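Local coordinates for phosphotriesterase homology protein (PDB 1BF6) that hydrolyses phosphorylated glyceryl acetates, and also aromatic acetates and propionates, with the help of two zinc ions, at residues A119-E124 with P153-T158; A146-G151 with H174-S179. All blocks are in the same frame, centred on the assembly; numbering follows the deposited sequence.

Contact 1: A119-E124 with P153-T158; sequences AGIIAE and PISTHT. With ZN (zinc ion), chain D; ZN (zinc ion), chain C.
Strand 122-124 and strand 154-157 are parallel neighbours in the TIM barrel, joined by I122 and I154 at their base and by E124 and H157 at the metal centre. The axes of segments 122-124 and 154-157 come within 4.7 Å, 17° from parallel. I122 spends both backbone groups on P153 and S155, the residues flanking its partner I154: I122 N donates to P153 O at 3.0 Å, and S155 N donates to I122 O at 2.9 Å. The side chains of I122 and I154 lie on one face of the sheet, against helix 134-150, and meet where I122 CD1 approaches I154 CG1 at 4.1 Å. At the corner before the strand, I121 has CG1 anti to its backbone N (chi1 -168°); this extends CD1 to S155 CB at 3.6 Å, while CG1 meets P153 CG, the two side chains crossing at about a right angle. At the C-terminal ends of the strands, the carboxylate of E124 straddles the two zinc ions. E124 OE1 binds one zinc at 2.2 Å, the same ion that H157 ND1 binds at 2.3 Å, and E124 OE2 binds the other at 2.4 Å. Carboxylate and imidazole planes are 55° apart where they converge on the shared ion. H157 NE2 is bonded to S159 OG, so the ring is gripped at both nitrogens. H185 completes the protein ligands of the ion shared with H157; H11, H13 and D242 those of the other. A carboxylate bridging two metals within a TIM barrel marks the binuclear centre of the phosphotriesterase family, where a carboxylated lysine often replaces the glutamate.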
loop_
_atom_site.group_PDB
_atom_site.type_symbol
_atom_site.label_atom_id
_atom_site.label_comp_id
_atom_site.label_asym_id
_atom_site.label_seq_id
_atom_site.Cartn_x
_atom_site.Cartn_y
_atom_site.Cartn_z
ATOM N N ALA A 119 -5.886 -9.080 -10.017
ATOM C CA ALA A 119 -5.588 -7.893 -9.229
ATOM C C ALA A 119 -6.876 -7.448 -8.516
ATOM O O ALA A 119 -7.958 -7.403 -9.127
ATOM C CB ALA A 119 -5.064 -6.768 -10.121
ATOM N N GLY A 120 -6.764 -7.172 -7.218
ATOM C CA GLY A 120 -7.910 -6.732 -6.448
ATOM C C GLY A 120 -7.918 -5.247 -6.148
ATOM O O GLY A 120 -8.879 -4.748 -5.557
ATOM N N ILE A 121 -6.874 -4.524 -6.565
ATOM C CA ILE A 121 -6.766 -3.088 -6.314
ATOM C C ILE A 121 -5.848 -2.464 -7.378
ATOM O O ILE A 121 -5.021 -3.165 -7.962
ATOM C CB ILE A 121 -6.184 -2.824 -4.862
ATOM C CG1 ILE A 121 -6.328 -1.360 -4.454
ATOM C CG2 ILE A 121 -4.713 -3.247 -4.785
ATOM C CD1 ILE A 121 -6.104 -1.118 -2.954
ATOM N N ILE A 122 -6.078 -1.192 -7.687
ATOM C CA ILE A 122 -5.266 -0.441 -8.662
ATOM C C ILE A 122 -4.257 0.228 -7.751
ATOM O O ILE A 122 -4.572 1.184 -7.033
ATOM C CB ILE A 122 -6.098 0.623 -9.402
ATOM C CG1 ILE A 122 -7.191 -0.056 -10.239
ATOM C CG2 ILE A 122 -5.180 1.526 -10.236
ATOM C CD1 ILE A 122 -8.364 0.835 -10.502
ATOM N N ALA A 123 -3.012 -0.220 -7.835
ATOM C CA ALA A 123 -2.036 0.296 -6.867
ATOM C C ALA A 123 -0.599 -0.069 -7.260
ATOM O O ALA A 123 -0.488 -0.925 -8.107
ATOM C CB ALA A 123 -2.287 -0.473 -5.550
ATOM N N GLU A 124 0.515 0.215 -6.583
ATOM C CA GLU A 124 0.714 1.454 -5.971
ATOM C C GLU A 124 0.947 2.548 -7.020
ATOM O O GLU A 124 1.920 2.360 -7.760
ATOM C CB GLU A 124 1.677 1.673 -4.774
ATOM C CG GLU A 124 3.137 1.301 -5.106
ATOM C CD GLU A 124 3.958 1.587 -3.789
ATOM O OE1 GLU A 124 3.780 2.758 -3.631
ATOM O OE2 GLU A 124 4.446 0.498 -3.582
ATOM N N PRO A 153 -10.840 -0.261 -5.695
ATOM C CA PRO A 153 -10.211 0.934 -5.130
ATOM C C PRO A 153 -8.807 1.263 -5.651
ATOM O O PRO A 153 -8.152 0.446 -6.306
ATOM C CB PRO A 153 -10.236 0.645 -3.620
ATOM C CG PRO A 153 -10.055 -0.792 -3.555
ATOM C CD PRO A 153 -10.949 -1.321 -4.677
ATOM N N ILE A 154 -8.406 2.501 -5.423
ATOM C CA ILE A 154 -7.099 3.011 -5.833
ATOM C C ILE A 154 -6.247 3.265 -4.582
ATOM O O ILE A 154 -6.705 3.889 -3.626
ATOM C CB ILE A 154 -7.276 4.329 -6.632
ATOM C CG1 ILE A 154 -7.989 4.025 -7.957
ATOM C CG2 ILE A 154 -5.940 5.056 -6.824
ATOM C CD1 ILE A 154 -8.475 5.257 -8.685
ATOM N N SER A 155 -5.008 2.784 -4.609
ATOM C CA SER A 155 -4.066 2.948 -3.501
ATOM C C SER A 155 -2.817 3.626 -4.065
ATOM O O SER A 155 -2.180 3.098 -4.974
ATOM C CB SER A 155 -3.730 1.581 -2.906
ATOM O OG SER A 155 -2.831 1.716 -1.819
ATOM N N THR A 156 -2.458 4.775 -3.506
ATOM C CA THR A 156 -1.334 5.550 -4.028
ATOM C C THR A 156 0.007 5.536 -3.280
ATOM O O THR A 156 0.112 5.019 -2.170
ATOM C CB THR A 156 -1.747 7.031 -4.195
ATOM O OG1 THR A 156 -1.627 7.704 -2.937
ATOM C CG2 THR A 156 -3.208 7.156 -4.703
ATOM N N HIS A 157 1.012 6.139 -3.921
ATOM C CA HIS A 157 2.365 6.318 -3.373
ATOM C C HIS A 157 2.648 7.813 -3.405
ATOM O O HIS A 157 2.589 8.429 -4.477
ATOM C CB HIS A 157 3.440 5.615 -4.242
ATOM C CG HIS A 157 4.852 6.118 -4.030
ATOM N ND1 HIS A 157 5.815 5.339 -3.430
ATOM C CD2 HIS A 157 5.423 7.277 -4.444
ATOM C CE1 HIS A 157 6.938 6.029 -3.490
ATOM N NE2 HIS A 157 6.756 7.208 -4.095
ATOM N N THR A 158 2.871 8.421 -2.244
ATOM C CA THR A 158 3.262 9.820 -2.229
ATOM C C THR A 158 4.754 9.758 -1.892
ATOM O O THR A 158 5.176 8.954 -1.052
ATOM C CB THR A 158 2.518 10.717 -1.183
ATOM O OG1 THR A 158 2.735 10.232 0.149
ATOM C CG2 THR A 158 1.029 10.812 -1.495
HETATM ZN ZN ZN D . 5.363 3.440 -2.264
HETATM ZN ZN ZN C . 5.475 0.190 -1.460
#

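Contact 2: A146-G151 with H174-S179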
loop_
_atom_site.group_PDB
_atom_site.type_symbol
_atom_site.label_atom_id
_atom_site.label_comp_id
_atom_site.label_asym_id
_atom_site.label_seq_id
_atom_site.Cartn_x
_atom_site.Cartn_y
_atom_site.Cartn_z
ATOM N N ALA A 146 -10.052 3.012 -15.058
ATOM C CA ALA A 146 -10.166 1.602 -14.675
ATOM C C ALA A 146 -11.071 1.428 -13.445
ATOM O O ALA A 146 -11.818 0.455 -13.347
ATOM C CB ALA A 146 -8.788 1.004 -14.405
ATOM N N HIS A 147 -11.008 2.387 -12.525
ATOM C CA HIS A 147 -11.818 2.337 -11.314
ATOM C C HIS A 147 -13.281 2.602 -11.653
ATOM O O HIS A 147 -14.175 1.984 -11.080
ATOM C CB HIS A 147 -11.338 3.376 -10.299
ATOM C CG HIS A 147 -12.367 3.716 -9.266
ATOM N ND1 HIS A 147 -12.741 2.837 -8.271
ATOM C CD2 HIS A 147 -13.164 4.802 -9.127
ATOM C CE1 HIS A 147 -13.726 3.365 -7.568
ATOM N NE2 HIS A 147 -14.001 4.556 -8.067
ATOM N N ASN A 148 -13.519 3.556 -12.552
ATOM C CA ASN A 148 -14.884 3.892 -12.950
ATOM C C ASN A 148 -15.562 2.721 -13.663
ATOM O O ASN A 148 -16.784 2.616 -13.678
ATOM C CB ASN A 148 -14.906 5.168 -13.815
ATOM C CG ASN A 148 -14.524 6.427 -13.024
ATOM O OD1 ASN A 148 -14.598 6.451 -11.797
ATOM N ND2 ASN A 148 -14.095 7.462 -13.727
ATOM N N GLN A 149 -14.775 1.790 -14.184
ATOM C CA GLN A 149 -15.347 0.644 -14.872
ATOM C C GLN A 149 -15.492 -0.581 -13.970
ATOM O O GLN A 149 -16.483 -1.313 -14.059
ATOM C CB GLN A 149 -14.494 0.266 -16.099
ATOM C CG GLN A 149 -14.541 1.285 -17.239
ATOM C CD GLN A 149 -15.975 1.555 -17.736
ATOM O OE1 GLN A 149 -16.736 0.629 -18.005
ATOM N NE2 GLN A 149 -16.339 2.824 -17.830
ATOM N N THR A 150 -14.520 -0.781 -13.079
ATOM C CA THR A 150 -14.510 -1.969 -12.220
ATOM C C THR A 150 -14.902 -1.757 -10.770
ATOM O O THR A 150 -15.219 -2.719 -10.076
ATOM C CB THR A 150 -13.112 -2.634 -12.211
ATOM O OG1 THR A 150 -12.174 -1.739 -11.599
ATOM C CG2 THR A 150 -12.664 -2.973 -13.638
ATOM N N GLY A 151 -14.815 -0.521 -10.311
ATOM C CA GLY A 151 -15.147 -0.218 -8.933
ATOM C C GLY A 151 -14.041 -0.583 -7.950
ATOM O O GLY A 151 -14.180 -0.290 -6.765
ATOM N N HIS A 174 -11.674 13.430 -12.320
ATOM C CA HIS A 174 -11.968 12.376 -13.273
ATOM C C HIS A 174 -13.068 11.408 -12.827
ATOM O O HIS A 174 -13.136 10.262 -13.270
ATOM C CB HIS A 174 -10.686 11.666 -13.714
ATOM C CG HIS A 174 -9.847 12.491 -14.639
ATOM N ND1 HIS A 174 -9.030 13.509 -14.191
ATOM C CD2 HIS A 174 -9.771 12.518 -15.991
ATOM C CE1 HIS A 174 -8.494 14.131 -15.226
ATOM N NE2 HIS A 174 -8.928 13.548 -16.329
ATOM N N GLY A 175 -13.939 11.894 -11.945
ATOM C CA GLY A 175 -15.075 11.107 -11.488
ATOM C C GLY A 175 -14.925 10.062 -10.404
ATOM O O GLY A 175 -15.871 9.300 -10.159
ATOM N N VAL A 176 -13.767 10.011 -9.747
ATOM C CA VAL A 176 -13.555 9.024 -8.690
ATOM C C VAL A 176 -14.119 9.484 -7.343
ATOM O O VAL A 176 -13.916 10.630 -6.946
ATOM C CB VAL A 176 -12.041 8.688 -8.535
ATOM C CG1 VAL A 176 -11.827 7.680 -7.408
ATOM C CG2 VAL A 176 -11.488 8.145 -9.851
ATOM N N ASP A 177 -14.885 8.601 -6.696
ATOM C CA ASP A 177 -15.460 8.848 -5.364
ATOM C C ASP A 177 -14.237 8.688 -4.447
ATOM O O ASP A 177 -13.710 7.578 -4.331
ATOM C CB ASP A 177 -16.490 7.759 -5.045
ATOM C CG ASP A 177 -17.188 7.962 -3.698
ATOM O OD1 ASP A 177 -16.568 8.479 -2.747
ATOM O OD2 ASP A 177 -18.374 7.580 -3.584
ATOM N N LEU A 178 -13.792 9.782 -3.823
ATOM C CA LEU A 178 -12.591 9.750 -2.982
ATOM C C LEU A 178 -12.583 8.765 -1.817
ATOM O O LEU A 178 -11.507 8.435 -1.293
ATOM C CB LEU A 178 -12.178 11.158 -2.536
ATOM C CG LEU A 178 -11.847 12.157 -3.658
ATOM C CD1 LEU A 178 -11.364 13.474 -3.080
ATOM C CD2 LEU A 178 -10.808 11.578 -4.604
ATOM N N SER A 179 -13.759 8.260 -1.439
ATOM C CA SER A 179 -13.846 7.283 -0.357
ATOM C C SER A 179 -13.308 5.940 -0.852
ATOM O O SER A 179 -13.135 4.998 -0.076
ATOM C CB SER A 179 -15.293 7.133 0.134
ATOM O OG SER A 179 -16.094 6.432 -0.803
HETATM O O HOH W 1 -16.175 6.228 -7.694
HETATM O O HOH W 2 -16.852 6.598 -10.397
#
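A chi1 of -68° sets CG of N148 beside its backbone N and points the amide at the H174-G175 turn, while H147, its CG anti to the backbone N (chi1 160°), brings its ring against V176. N148 ND2 donates to H174 O at 3.0 Å; the acceptor lies in the plane of the amide. The other amide atom, N148 OD1, accepts at 2.7 Å from a water that also donates to G175 O. G175, with positive phi, is the C-prime residue of the Schellman motif that ends helix 164-173, so this one asparagine ties helix 134-150 to the cap of the next helix. H147, N148, G175 and D177 all belong to a beta-D-glucose site. A leucine in place of N148 would probably leave H174 O without its side-chain donor and the water without a link to helix 134-150. Both V176 methyls touch H147 CD2, CG1 obliquely at 3.6 Å. In the same ring ND1 bonds to R152 O, and at its edge H147 NE2 meets, at 2.8 Å, a water that accepts from D177 N. D177 OD1 takes S179 N at 3.1 Å, an Asx turn, and S179 OG from the same face.

How the contacts relate
Helix 134-150, which supplies residues 146-151 of contact 2, joins the two strands of contact 1 in a beta-alpha-beta unit; 174-179 lies beyond, after helix 164-173. The contacts' centres are 12 Å apart and they touch directly. I122 CD1 lies 3.7 Å from H147 N, and I154 CD1 lies 3.8 Å from H147 CB, so the isoleucines of the strand pair pack against the last turns of the helix. H147, a glucose-binding residue, thus has its backbone and CB on the barrel wall and its ring toward V176. The centre of contact 1, which holds E124 and H157 of the zinc site, is about 7 Å from the centre of the chain; that of contact 2 is about 18 Å from it.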